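Local coordinates for protein oxidoreductase YdhF (Escherichia coli, PDB 1OG6) that probably acts as an oxidoreductase of the aldo-keto reductase family, binding NADPH at the mouth of a (β/α)8 barrel, at residues T48-D53 against T178-I183; V157-P162 against M207-L212; V2-I7 against R77-S82. All coordinates share one frame; numbering follows the deposited sequence.

Contact 1. Residues T48-D53 against T178-I183; sequences TVDHAD and TNQVEI. With NAP (NADP nicotinamide-adenine-dinucleotide phosphate), chain F.
D50 and Q180 reach for each other across the interior of a (β/α)8 barrel, a worked example of how strands that are not neighbours in the sheet meet through inward-facing side chains. Strands 48-50 and 179-182 keep their backbones well apart: the nearest pair of CA atoms, those of D50 and Q180, is separated by 10.3 Å, so the gap is bridged by the side chains of these two residues. D50 can be followed outward. Its bond from CA to CB points toward the strand across the barrel, and V18 touches the side chain. With CG anti to the backbone N (chi1 -169°), the carboxylate is carried inward and its two oxygens divide their tasks. OD1, bordered by the side chains of V81 and M207, faces the terminal amide of Q180, which arrives on an extended chain from the opposite direction, the two planes 48° apart; that amide is probably turned over in the model, so its bonding stays doubtful. OD2 serves the cofactor side of the site and is also salt-bridged to K83. Such an aspartate-lysine pair beside the nicotinamide ribose is a hallmark of aldo-keto reductases. The ribose hydroxyl O2D of NADP donates its hydrogen bond to D50 OD2 over 2.9 Å.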
loop_
_atom_site.group_PDB
_atom_site.type_symbol
_atom_site.label_atom_id
_atom_site.label_comp_id
_atom_site.label_asym_id
_atom_site.label_seq_id
_atom_site.Cartn_x
_atom_site.Cartn_y
_atom_site.Cartn_z
ATOM N N THR C 48 25.338 -9.148 19.198
ATOM C CA THR C 48 25.161 -8.551 17.884
ATOM C C THR C 48 25.543 -7.089 17.946
ATOM O O THR C 48 25.044 -6.358 18.792
ATOM C CB THR C 48 23.706 -8.636 17.429
ATOM O OG1 THR C 48 23.209 -9.946 17.696
ATOM C CG2 THR C 48 23.588 -8.361 15.944
ATOM N N VAL C 49 26.441 -6.661 17.065
ATOM C CA VAL C 49 26.838 -5.262 17.035
ATOM C C VAL C 49 26.440 -4.658 15.694
ATOM O O VAL C 49 26.626 -5.268 14.639
ATOM C CB VAL C 49 28.355 -5.079 17.261
ATOM C CG1 VAL C 49 28.759 -5.712 18.582
ATOM C CG2 VAL C 49 29.129 -5.658 16.099
ATOM N N ASP C 50 25.875 -3.457 15.756
ATOM C CA ASP C 50 25.410 -2.744 14.577
ATOM C C ASP C 50 26.428 -1.717 14.094
ATOM O O ASP C 50 26.996 -0.977 14.891
ATOM C CB ASP C 50 24.095 -2.045 14.904
ATOM C CG ASP C 50 23.408 -1.503 13.681
ATOM O OD1 ASP C 50 23.006 -2.318 12.824
ATOM O OD2 ASP C 50 23.272 -0.265 13.581
ATOM N N HIS C 51 26.640 -1.680 12.781
ATOM C CA HIS C 51 27.575 -0.756 12.153
ATOM C C HIS C 51 27.047 -0.322 10.808
ATOM O O HIS C 51 26.012 -0.804 10.361
ATOM C CB HIS C 51 28.916 -1.434 11.938
ATOM C CG HIS C 51 29.807 -1.386 13.129
ATOM N ND1 HIS C 51 30.355 -0.212 13.593
ATOM C CD2 HIS C 51 30.228 -2.360 13.966
ATOM C CE1 HIS C 51 31.076 -0.464 14.668
ATOM N NE2 HIS C 51 31.016 -1.760 14.915
ATOM N N ALA C 52 27.769 0.579 10.151
ATOM C CA ALA C 52 27.359 1.037 8.831
ATOM C C ALA C 52 28.444 1.744 8.030
ATOM O O ALA C 52 29.450 2.219 8.559
ATOM C CB ALA C 52 26.132 1.929 8.937
ATOM N N ASP C 53 28.200 1.791 6.730
ATOM C CA ASP C 53 29.062 2.413 5.738
ATOM C C ASP C 53 29.559 3.790 6.196
ATOM O O ASP C 53 30.702 3.964 6.609
ATOM C CB ASP C 53 28.235 2.546 4.447
ATOM C CG ASP C 53 29.079 2.689 3.199
ATOM O OD1 ASP C 53 30.318 2.539 3.277
ATOM O OD2 ASP C 53 28.489 2.940 2.125
ATOM N N THR C 178 16.440 -9.203 7.470
ATOM C CA THR C 178 15.781 -8.176 8.279
ATOM C C THR C 178 15.473 -6.889 7.516
ATOM O O THR C 178 15.728 -6.784 6.323
ATOM C CB THR C 178 16.650 -7.825 9.517
ATOM O OG1 THR C 178 15.868 -7.092 10.455
ATOM C CG2 THR C 178 17.847 -6.972 9.123
ATOM N N ASN C 179 14.907 -5.918 8.223
ATOM C CA ASN C 179 14.563 -4.612 7.659
ATOM C C ASN C 179 14.645 -3.619 8.821
ATOM O O ASN C 179 13.636 -3.268 9.435
ATOM C CB ASN C 179 13.150 -4.636 7.045
ATOM C CG ASN C 179 12.757 -3.300 6.415
ATOM O OD1 ASN C 179 13.612 -2.482 6.102
ATOM N ND2 ASN C 179 11.458 -3.082 6.221
ATOM N N GLN C 180 15.865 -3.187 9.127
ATOM C CA GLN C 180 16.093 -2.266 10.227
ATOM C C GLN C 180 15.302 -0.987 10.097
ATOM O O GLN C 180 15.648 -0.123 9.307
ATOM C CB GLN C 180 17.572 -1.916 10.343
ATOM C CG GLN C 180 17.833 -0.954 11.481
ATOM C CD GLN C 180 19.291 -0.836 11.836
ATOM O OE1 GLN C 180 20.000 -1.835 11.940
ATOM N NE2 GLN C 180 19.746 0.387 12.048
ATOM N N VAL C 181 14.253 -0.854 10.895
ATOM C CA VAL C 181 13.421 0.337 10.852
ATOM C C VAL C 181 13.352 1.024 12.215
ATOM O O VAL C 181 13.768 0.445 13.220
ATOM C CB VAL C 181 12.003 -0.030 10.389
ATOM C CG1 VAL C 181 12.029 -0.427 8.940
ATOM C CG2 VAL C 181 11.468 -1.181 11.209
ATOM N N GLU C 182 12.841 2.255 12.253
ATOM C CA GLU C 182 12.724 2.977 13.520
ATOM C C GLU C 182 11.388 2.732 14.198
ATOM O O GLU C 182 10.344 2.948 13.587
ATOM C CB GLU C 182 12.878 4.481 13.320
ATOM C CG GLU C 182 12.221 5.279 14.449
ATOM C CD GLU C 182 12.666 6.727 14.523
ATOM O OE1 GLU C 182 12.813 7.363 13.450
ATOM O OE2 GLU C 182 12.852 7.226 15.662
ATOM N N ILE C 183 11.416 2.297 15.460
ATOM C CA ILE C 183 10.183 2.051 16.215
ATOM C C ILE C 183 10.330 2.544 17.642
ATOM O O ILE C 183 11.214 2.105 18.358
ATOM C CB ILE C 183 9.815 0.550 16.319
ATOM C CG1 ILE C 183 10.015 -0.155 14.981
ATOM C CG2 ILE C 183 8.357 0.418 16.722
ATOM C CD1 ILE C 183 9.825 -1.645 15.051
HETATM P PA NAP F . 18.587 5.625 20.811
HETATM O O1A NAP F . 17.431 6.432 20.748
HETATM O O2A NAP F . 18.659 4.219 21.369
HETATM O O5B NAP F . 19.751 6.413 21.585
HETATM C C5B NAP F . 19.400 7.063 22.825
HETATM C C4B NAP F . 20.421 8.246 22.945
HETATM O O4B NAP F . 20.001 8.900 24.205
HETATM C C3B NAP F . 21.889 7.826 23.216
HETATM O O3B NAP F . 22.684 8.692 22.415
HETATM C C2B NAP F . 22.157 8.050 24.692
HETATM O O2B NAP F . 23.402 8.692 24.956
HETATM C C1B NAP F . 20.985 8.939 25.201
HETATM N N9A NAP F . 20.462 8.415 26.453
HETATM C C8A NAP F . 20.189 7.124 26.866
HETATM N N7A NAP F . 19.715 7.033 28.095
HETATM C C5A NAP F . 19.675 8.358 28.512
HETATM C C6A NAP F . 19.260 8.906 29.738
HETATM N N6A NAP F . 18.794 8.237 30.812
HETATM N N1A NAP F . 19.334 10.304 29.872
HETATM N N3A NAP F . 20.220 10.595 27.600
HETATM C C4A NAP F . 20.138 9.214 27.494
HETATM O O3 NAP F . 19.169 5.482 19.340
HETATM P PN NAP F . 20.277 6.283 18.558
HETATM O O1N NAP F . 19.953 7.209 17.466
HETATM O O2N NAP F . 21.618 5.644 18.722
HETATM O O5D NAP F . 19.961 5.241 17.354
HETATM C C5D NAP F . 19.774 3.784 17.549
HETATM C C4D NAP F . 20.810 2.975 16.785
HETATM O O4D NAP F . 20.354 2.564 15.469
HETATM C C3D NAP F . 22.232 3.609 16.573
HETATM O O3D NAP F . 23.163 3.178 17.573
HETATM O O2D NAP F . 23.638 2.198 15.075
HETATM C C1D NAP F . 21.397 2.773 14.466
HETATM N N1N NAP F . 20.862 3.693 13.393
HETATM C C2N NAP F . 20.372 3.185 12.161
HETATM C C3N NAP F . 19.917 4.081 11.193
HETATM C C7N NAP F . 19.389 3.527 9.863
HETATM O O7N NAP F . 19.012 4.339 9.058
HETATM N N7N NAP F . 19.352 2.243 9.624
HETATM C C4N NAP F . 19.938 5.531 11.421
HETATM C C5N NAP F . 20.434 6.004 12.670
HETATM C C6N NAP F . 20.903 5.104 13.673
HETATM P P2B NAP F . 24.353 8.341 26.218
HETATM O O1X NAP F . 25.143 7.062 26.473
HETATM O O2X NAP F . 24.785 9.644 26.849
HETATM O O3X NAP F . 25.380 8.450 25.113
#

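Contact 2. Residues V157-P162 against M207-L212. With NAP (NADP nicotinamide-adenine-dinucleotide phosphate), chain F.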
loop_
_atom_site.group_PDB
_atom_site.type_symbol
_atom_site.label_atom_id
_atom_site.label_comp_id
_atom_site.label_asym_id
_atom_site.label_seq_id
_atom_site.Cartn_x
_atom_site.Cartn_y
_atom_site.Cartn_z
ATOM N N VAL C 157 17.815 -5.324 4.343
ATOM C CA VAL C 157 17.595 -3.945 3.927
ATOM C C VAL C 157 17.328 -3.054 5.137
ATOM O O VAL C 157 17.278 -3.536 6.262
ATOM C CB VAL C 157 16.398 -3.875 2.978
ATOM C CG1 VAL C 157 16.677 -4.706 1.738
ATOM C CG2 VAL C 157 15.169 -4.405 3.676
ATOM N N SER C 158 17.156 -1.758 4.916
ATOM C CA SER C 158 16.885 -0.848 6.018
ATOM C C SER C 158 16.038 0.340 5.577
ATOM O O SER C 158 16.379 1.036 4.625
ATOM C CB SER C 158 18.193 -0.360 6.619
ATOM O OG SER C 158 17.952 0.507 7.707
ATOM N N ASN C 159 14.929 0.554 6.281
ATOM C CA ASN C 159 13.987 1.633 6.001
ATOM C C ASN C 159 13.294 1.424 4.663
ATOM O O ASN C 159 13.003 2.379 3.952
ATOM C CB ASN C 159 14.703 2.973 5.997
ATOM C CG ASN C 159 15.525 3.187 7.233
ATOM O OD1 ASN C 159 14.996 3.327 8.330
ATOM N ND2 ASN C 159 16.836 3.211 7.065
ATOM N N PHE C 160 13.037 0.165 4.323
ATOM C CA PHE C 160 12.366 -0.172 3.075
ATOM C C PHE C 160 10.863 -0.282 3.242
ATOM O O PHE C 160 10.363 -0.808 4.233
ATOM C CB PHE C 160 12.856 -1.509 2.517
ATOM C CG PHE C 160 14.128 -1.423 1.739
ATOM C CD1 PHE C 160 14.350 -2.281 0.670
ATOM C CD2 PHE C 160 15.113 -0.512 2.081
ATOM C CE1 PHE C 160 15.531 -2.238 -0.047
ATOM C CE2 PHE C 160 16.303 -0.462 1.370
ATOM C CZ PHE C 160 16.514 -1.328 0.302
ATOM N N THR C 161 10.152 0.220 2.245
ATOM C CA THR C 161 8.706 0.163 2.220
ATOM C C THR C 161 8.418 -1.292 1.916
ATOM O O THR C 161 9.307 -2.007 1.450
ATOM C CB THR C 161 8.172 1.037 1.084
ATOM O OG1 THR C 161 8.413 2.409 1.405
ATOM C CG2 THR C 161 6.681 0.818 0.867
ATOM N N PRO C 162 7.198 -1.772 2.205
ATOM C CA PRO C 162 6.961 -3.180 1.886
ATOM C C PRO C 162 7.122 -3.437 0.380
ATOM O O PRO C 162 7.554 -4.515 -0.036
ATOM C CB PRO C 162 5.539 -3.399 2.376
ATOM C CG PRO C 162 5.473 -2.520 3.567
ATOM C CD PRO C 162 6.140 -1.253 3.087
ATOM N N MET C 207 15.196 -4.993 13.172
ATOM C CA MET C 207 16.055 -4.394 14.187
ATOM C C MET C 207 15.490 -2.989 14.317
ATOM O O MET C 207 15.355 -2.287 13.326
ATOM C CB MET C 207 17.498 -4.367 13.689
ATOM C CG MET C 207 18.048 -5.767 13.468
ATOM S SD MET C 207 19.590 -5.869 12.567
ATOM C CE MET C 207 20.725 -5.131 13.732
ATOM N N ALA C 208 15.135 -2.578 15.524
ATOM C CA ALA C 208 14.527 -1.266 15.701
ATOM C C ALA C 208 15.495 -0.205 16.164
ATOM O O ALA C 208 16.118 -0.347 17.207
ATOM C CB ALA C 208 13.374 -1.373 16.678
ATOM N N TRP C 209 15.621 0.873 15.400
ATOM C CA TRP C 209 16.536 1.920 15.808
ATOM C C TRP C 209 15.889 3.140 16.427
ATOM O O TRP C 209 14.713 3.423 16.210
ATOM C CB TRP C 209 17.458 2.345 14.658
ATOM C CG TRP C 209 16.831 2.835 13.374
ATOM C CD1 TRP C 209 16.567 2.091 12.252
ATOM C CD2 TRP C 209 16.550 4.199 13.021
ATOM N NE1 TRP C 209 16.161 2.908 11.223
ATOM C CE2 TRP C 209 16.142 4.206 11.668
ATOM C CE3 TRP C 209 16.611 5.416 13.716
ATOM C CZ2 TRP C 209 15.796 5.390 10.994
ATOM C CZ3 TRP C 209 16.268 6.591 13.048
ATOM C CH2 TRP C 209 15.867 6.567 11.702
ATOM N N SER C 210 16.690 3.843 17.221
ATOM C CA SER C 210 16.279 5.047 17.929
ATOM C C SER C 210 15.001 4.856 18.741
ATOM O O SER C 210 14.075 5.668 18.659
ATOM C CB SER C 210 16.116 6.204 16.940
ATOM O OG SER C 210 17.365 6.554 16.368
ATOM N N CYS C 211 14.960 3.780 19.527
ATOM C CA CYS C 211 13.805 3.478 20.370
ATOM C C CYS C 211 13.585 4.622 21.331
ATOM O O CYS C 211 12.471 4.831 21.813
ATOM C CB CYS C 211 14.028 2.204 21.174
ATOM S SG CYS C 211 14.334 0.763 20.170
ATOM N N LEU C 212 14.660 5.354 21.611
ATOM C CA LEU C 212 14.598 6.498 22.510
ATOM C C LEU C 212 14.580 7.789 21.702
ATOM O O LEU C 212 15.087 8.816 22.146
ATOM C CB LEU C 212 15.794 6.491 23.464
ATOM C CG LEU C 212 16.010 5.175 24.208
ATOM C CD1 LEU C 212 17.020 5.391 25.316
ATOM C CD2 LEU C 212 14.696 4.679 24.784
HETATM P PA NAP F . 18.587 5.625 20.811
HETATM O O1A NAP F . 17.431 6.432 20.748
HETATM O O2A NAP F . 18.659 4.219 21.369
HETATM O O5B NAP F . 19.751 6.413 21.585
HETATM C C5B NAP F . 19.400 7.063 22.825
HETATM C C4B NAP F . 20.421 8.246 22.945
HETATM O O4B NAP F . 20.001 8.900 24.205
HETATM C C3B NAP F . 21.889 7.826 23.216
HETATM O O3B NAP F . 22.684 8.692 22.415
HETATM C C2B NAP F . 22.157 8.050 24.692
HETATM O O2B NAP F . 23.402 8.692 24.956
HETATM C C1B NAP F . 20.985 8.939 25.201
HETATM N N9A NAP F . 20.462 8.415 26.453
HETATM C C8A NAP F . 20.189 7.124 26.866
HETATM N N7A NAP F . 19.715 7.033 28.095
HETATM C C5A NAP F . 19.675 8.358 28.512
HETATM C C6A NAP F . 19.260 8.906 29.738
HETATM N N6A NAP F . 18.794 8.237 30.812
HETATM N N1A NAP F . 19.334 10.304 29.872
HETATM N N3A NAP F . 20.220 10.595 27.600
HETATM C C4A NAP F . 20.138 9.214 27.494
HETATM O O3 NAP F . 19.169 5.482 19.340
HETATM P PN NAP F . 20.277 6.283 18.558
HETATM O O1N NAP F . 19.953 7.209 17.466
HETATM O O2N NAP F . 21.618 5.644 18.722
HETATM O O5D NAP F . 19.961 5.241 17.354
HETATM C C5D NAP F . 19.774 3.784 17.549
HETATM C C4D NAP F . 20.810 2.975 16.785
HETATM O O4D NAP F . 20.354 2.564 15.469
HETATM C C3D NAP F . 22.232 3.609 16.573
HETATM O O3D NAP F . 23.163 3.178 17.573
HETATM O O2D NAP F . 23.638 2.198 15.075
HETATM C C1D NAP F . 21.397 2.773 14.466
HETATM N N1N NAP F . 20.862 3.693 13.393
HETATM C C2N NAP F . 20.372 3.185 12.161
HETATM C C3N NAP F . 19.917 4.081 11.193
HETATM C C7N NAP F . 19.389 3.527 9.863
HETATM O O7N NAP F . 19.012 4.339 9.058
HETATM N N7N NAP F . 19.352 2.243 9.624
HETATM C C4N NAP F . 19.938 5.531 11.421
HETATM C C5N NAP F . 20.434 6.004 12.670
HETATM C C6N NAP F . 20.903 5.104 13.673
HETATM P P2B NAP F . 24.353 8.341 26.218
HETATM O O1X NAP F . 25.143 7.062 26.473
HETATM O O2X NAP F . 24.785 9.644 26.849
HETATM O O3X NAP F . 25.380 8.450 25.113
#
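The indole of W209 has the nicotinamide of NADP over one face and the side-chain oxygen of N159 at its edge. Ring atom C3N of the cofactor sits 3.7 Å above the indole plane, over its centre, while N159 OD1 lies in that plane. W209 NE1 donates to N159 OD1 over 3.1 Å in a bent hydrogen bond (142° at the hydrogen), and the N159 amide is turned almost square to the indole, at 83°. The other end of the same amide works on the cofactor: N159 ND2 donates to the carboxamide oxygen O7N at 3.2 Å. S158 OG, in turn, accepts from the carboxamide nitrogen N7N at 2.9 Å, so that both ends of the carboxamide are gripped and its rotation is fixed. All this happens where strands 152-158 and 207-209 of the (β/α)8 barrel, separated by strand 179-182, run out into the loops that form the NADP site. A chi1 of 57° sets CG of W209 between the backbone N and the carbonyl carbon, bringing the indole beneath the nicotinamide. Further along, S210 OG approaches the pyrophosphate, with cofactor oxygen O1N at 2.9 Å, and L212 N makes a weak hydrogen bond to the phosphate oxygen O1A.

Contact 3. Residues V2-I7 against R77-S82; sequences VQRITI and RMEIVS
E79 receives the guanidinium of R4 in a salt bridge that ties the N-terminal strand 4-6 to the start of strand 79-87. Along the second segment, R77 and M78 lead into the strand; the M78 side chain turns away from segment 2-7 and packs on V49. At E79 the direction reverses. Its carboxylate meets R4 from the opposite side, and a single oxygen does the work: R4 NH2 donates to E79 OE1 over 3.0 Å with 160° at the hydrogen, while R4 NH1 adds a weak, longer bond of 3.5 Å to the same E79 OE1. That oxygen lies near the guanidinium plane, at its edge, and is met on its syn side but 31° out of the carboxylate plane; the two planes differ by 24°. R4 has a bent chain that swings its end toward E79, and its NH1 is shared with E13. The second carboxylate oxygen, OE2, is held by the hydroxyls of T47 and T48. Beyond E79, I80 packs on V49 and L122, V81 reaches D50, L124 and L126, and S82 OG is hydrogen-bonded to E61. Strand 4-6 pairs antiparallel with strand 13-20 in the N-terminal hairpin that closes the bottom of an aldo-keto reductase barrel, and strand 79-87 runs between strands 48-50 and 122-127.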
loop_
_atom_site.group_PDB
_atom_site.type_symbol
_atom_site.label_atom_id
_atom_site.label_comp_id
_atom_site.label_asym_id
_atom_site.label_seq_id
_atom_site.Cartn_x
_atom_site.Cartn_y
_atom_site.Cartn_z
ATOM N N VAL C 2 20.751 -12.176 27.618
ATOM C CA VAL C 2 19.731 -11.847 26.617
ATOM C C VAL C 2 19.482 -12.995 25.639
ATOM O O VAL C 2 20.395 -13.489 24.967
ATOM C CB VAL C 2 20.072 -10.566 25.806
ATOM C CG1 VAL C 2 20.652 -9.514 26.721
ATOM C CG2 VAL C 2 21.005 -10.885 24.677
ATOM N N GLN C 3 18.221 -13.410 25.586
ATOM C CA GLN C 3 17.777 -14.495 24.734
ATOM C C GLN C 3 18.373 -14.377 23.339
ATOM O O GLN C 3 18.865 -13.323 22.952
ATOM C CB GLN C 3 16.249 -14.489 24.661
ATOM C CG GLN C 3 15.655 -15.685 23.940
ATOM C CD GLN C 3 16.115 -17.001 24.537
ATOM O OE1 GLN C 3 15.958 -17.240 25.736
ATOM N NE2 GLN C 3 16.687 -17.864 23.701
ATOM N N ARG C 4 18.336 -15.476 22.600
ATOM C CA ARG C 4 18.850 -15.511 21.244
ATOM C C ARG C 4 17.632 -15.556 20.338
ATOM O O ARG C 4 16.585 -16.047 20.746
ATOM C CB ARG C 4 19.691 -16.764 21.049
ATOM C CG ARG C 4 20.716 -16.979 22.145
ATOM C CD ARG C 4 22.131 -16.851 21.607
ATOM N NE ARG C 4 22.452 -15.489 21.197
ATOM C CZ ARG C 4 23.140 -15.191 20.104
ATOM N NH1 ARG C 4 23.570 -16.160 19.316
ATOM N NH2 ARG C 4 23.393 -13.930 19.799
ATOM N N ILE C 5 17.754 -15.054 19.116
ATOM C CA ILE C 5 16.615 -15.058 18.210
ATOM C C ILE C 5 16.989 -15.104 16.731
ATOM O O ILE C 5 17.623 -14.189 16.216
ATOM C CB ILE C 5 15.723 -13.825 18.470
ATOM C CG1 ILE C 5 14.519 -13.844 17.532
ATOM C CG2 ILE C 5 16.526 -12.547 18.298
ATOM C CD1 ILE C 5 13.483 -12.775 17.844
ATOM N N THR C 6 16.600 -16.179 16.052
ATOM C CA THR C 6 16.876 -16.327 14.626
ATOM C C THR C 6 16.026 -15.277 13.920
ATOM O O THR C 6 14.806 -15.391 13.875
ATOM C CB THR C 6 16.485 -17.736 14.132
ATOM O OG1 THR C 6 17.385 -18.704 14.683
ATOM C CG2 THR C 6 16.535 -17.814 12.621
ATOM N N ILE C 7 16.670 -14.260 13.363
ATOM C CA ILE C 7 15.951 -13.174 12.716
ATOM C C ILE C 7 15.075 -13.477 11.497
ATOM O O ILE C 7 14.048 -12.840 11.307
ATOM C CB ILE C 7 16.918 -12.035 12.374
ATOM C CG1 ILE C 7 18.005 -12.534 11.435
ATOM C CG2 ILE C 7 17.552 -11.507 13.643
ATOM C CD1 ILE C 7 18.968 -11.455 11.006
ATOM N N ARG C 77 32.860 -14.200 19.137
ATOM C CA ARG C 77 31.816 -13.991 20.125
ATOM C C ARG C 77 30.716 -13.015 19.743
ATOM O O ARG C 77 29.844 -12.723 20.557
ATOM C CB ARG C 77 32.442 -13.520 21.432
ATOM C CG ARG C 77 33.451 -14.477 22.009
ATOM C CD ARG C 77 33.898 -13.968 23.355
ATOM N NE ARG C 77 32.768 -13.831 24.266
ATOM C CZ ARG C 77 32.809 -13.155 25.408
ATOM N NH1 ARG C 77 33.928 -12.547 25.781
ATOM N NH2 ARG C 77 31.732 -13.090 26.179
ATOM N N MET C 78 30.737 -12.513 18.515
ATOM C CA MET C 78 29.733 -11.542 18.100
ATOM C C MET C 78 29.295 -11.681 16.655
ATOM O O MET C 78 29.880 -12.429 15.871
ATOM C CB MET C 78 30.280 -10.134 18.313
ATOM C CG MET C 78 31.597 -9.906 17.599
ATOM S SD MET C 78 32.453 -8.413 18.108
ATOM C CE MET C 78 32.694 -7.648 16.527
ATOM N N GLU C 79 28.241 -10.951 16.321
ATOM C CA GLU C 79 27.717 -10.931 14.972
ATOM C C GLU C 79 27.886 -9.487 14.540
ATOM O O GLU C 79 27.496 -8.574 15.263
ATOM C CB GLU C 79 26.234 -11.306 14.938
ATOM C CG GLU C 79 25.913 -12.687 15.464
ATOM C CD GLU C 79 25.677 -12.708 16.959
ATOM O OE1 GLU C 79 25.399 -13.791 17.508
ATOM O OE2 GLU C 79 25.761 -11.636 17.587
ATOM N N ILE C 80 28.484 -9.269 13.377
ATOM C CA ILE C 80 28.679 -7.917 12.895
ATOM C C ILE C 80 27.657 -7.608 11.812
ATOM O O ILE C 80 27.454 -8.382 10.874
ATOM C CB ILE C 80 30.123 -7.721 12.379
ATOM C CG1 ILE C 80 31.096 -7.891 13.544
ATOM C CG2 ILE C 80 30.298 -6.347 11.793
ATOM C CD1 ILE C 80 32.527 -7.583 13.216
ATOM N N VAL C 81 26.981 -6.478 11.983
ATOM C CA VAL C 81 25.969 -6.020 11.046
ATOM C C VAL C 81 26.452 -4.687 10.499
ATOM O O VAL C 81 26.924 -3.835 11.248
ATOM C CB VAL C 81 24.608 -5.795 11.752
ATOM C CG1 VAL C 81 23.614 -5.206 10.783
ATOM C CG2 VAL C 81 24.084 -7.089 12.308
ATOM N N SER C 82 26.351 -4.500 9.195
ATOM C CA SER C 82 26.781 -3.245 8.621
ATOM C C SER C 82 25.913 -2.952 7.421
ATOM O O SER C 82 25.157 -3.809 6.967
ATOM C CB SER C 82 28.251 -3.312 8.214
ATOM O OG SER C 82 28.782 -2.011 8.040
#

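Overall arrangement
The three contacts sample the same sheet at different depths. Contact 1 is buried, its centre about 2 Å from that of the chain, whereas contacts 2 and 3 are surface contacts at opposite ends of the barrel, their centres about 16 Å apart. Contact 1 links to both: strand 179-182 lies between the two strands of contact 2, through the backbone pair V181 O and W209 N, and strand 48-50 pairs with strand 79-87 of contact 3. Chemistry follows place. Contacts 1 and 2 turn polar groups on the cofactor, gripping ribose and carboxamide respectively, while contact 3, away from the NADP site, relies on a charge pair between strands.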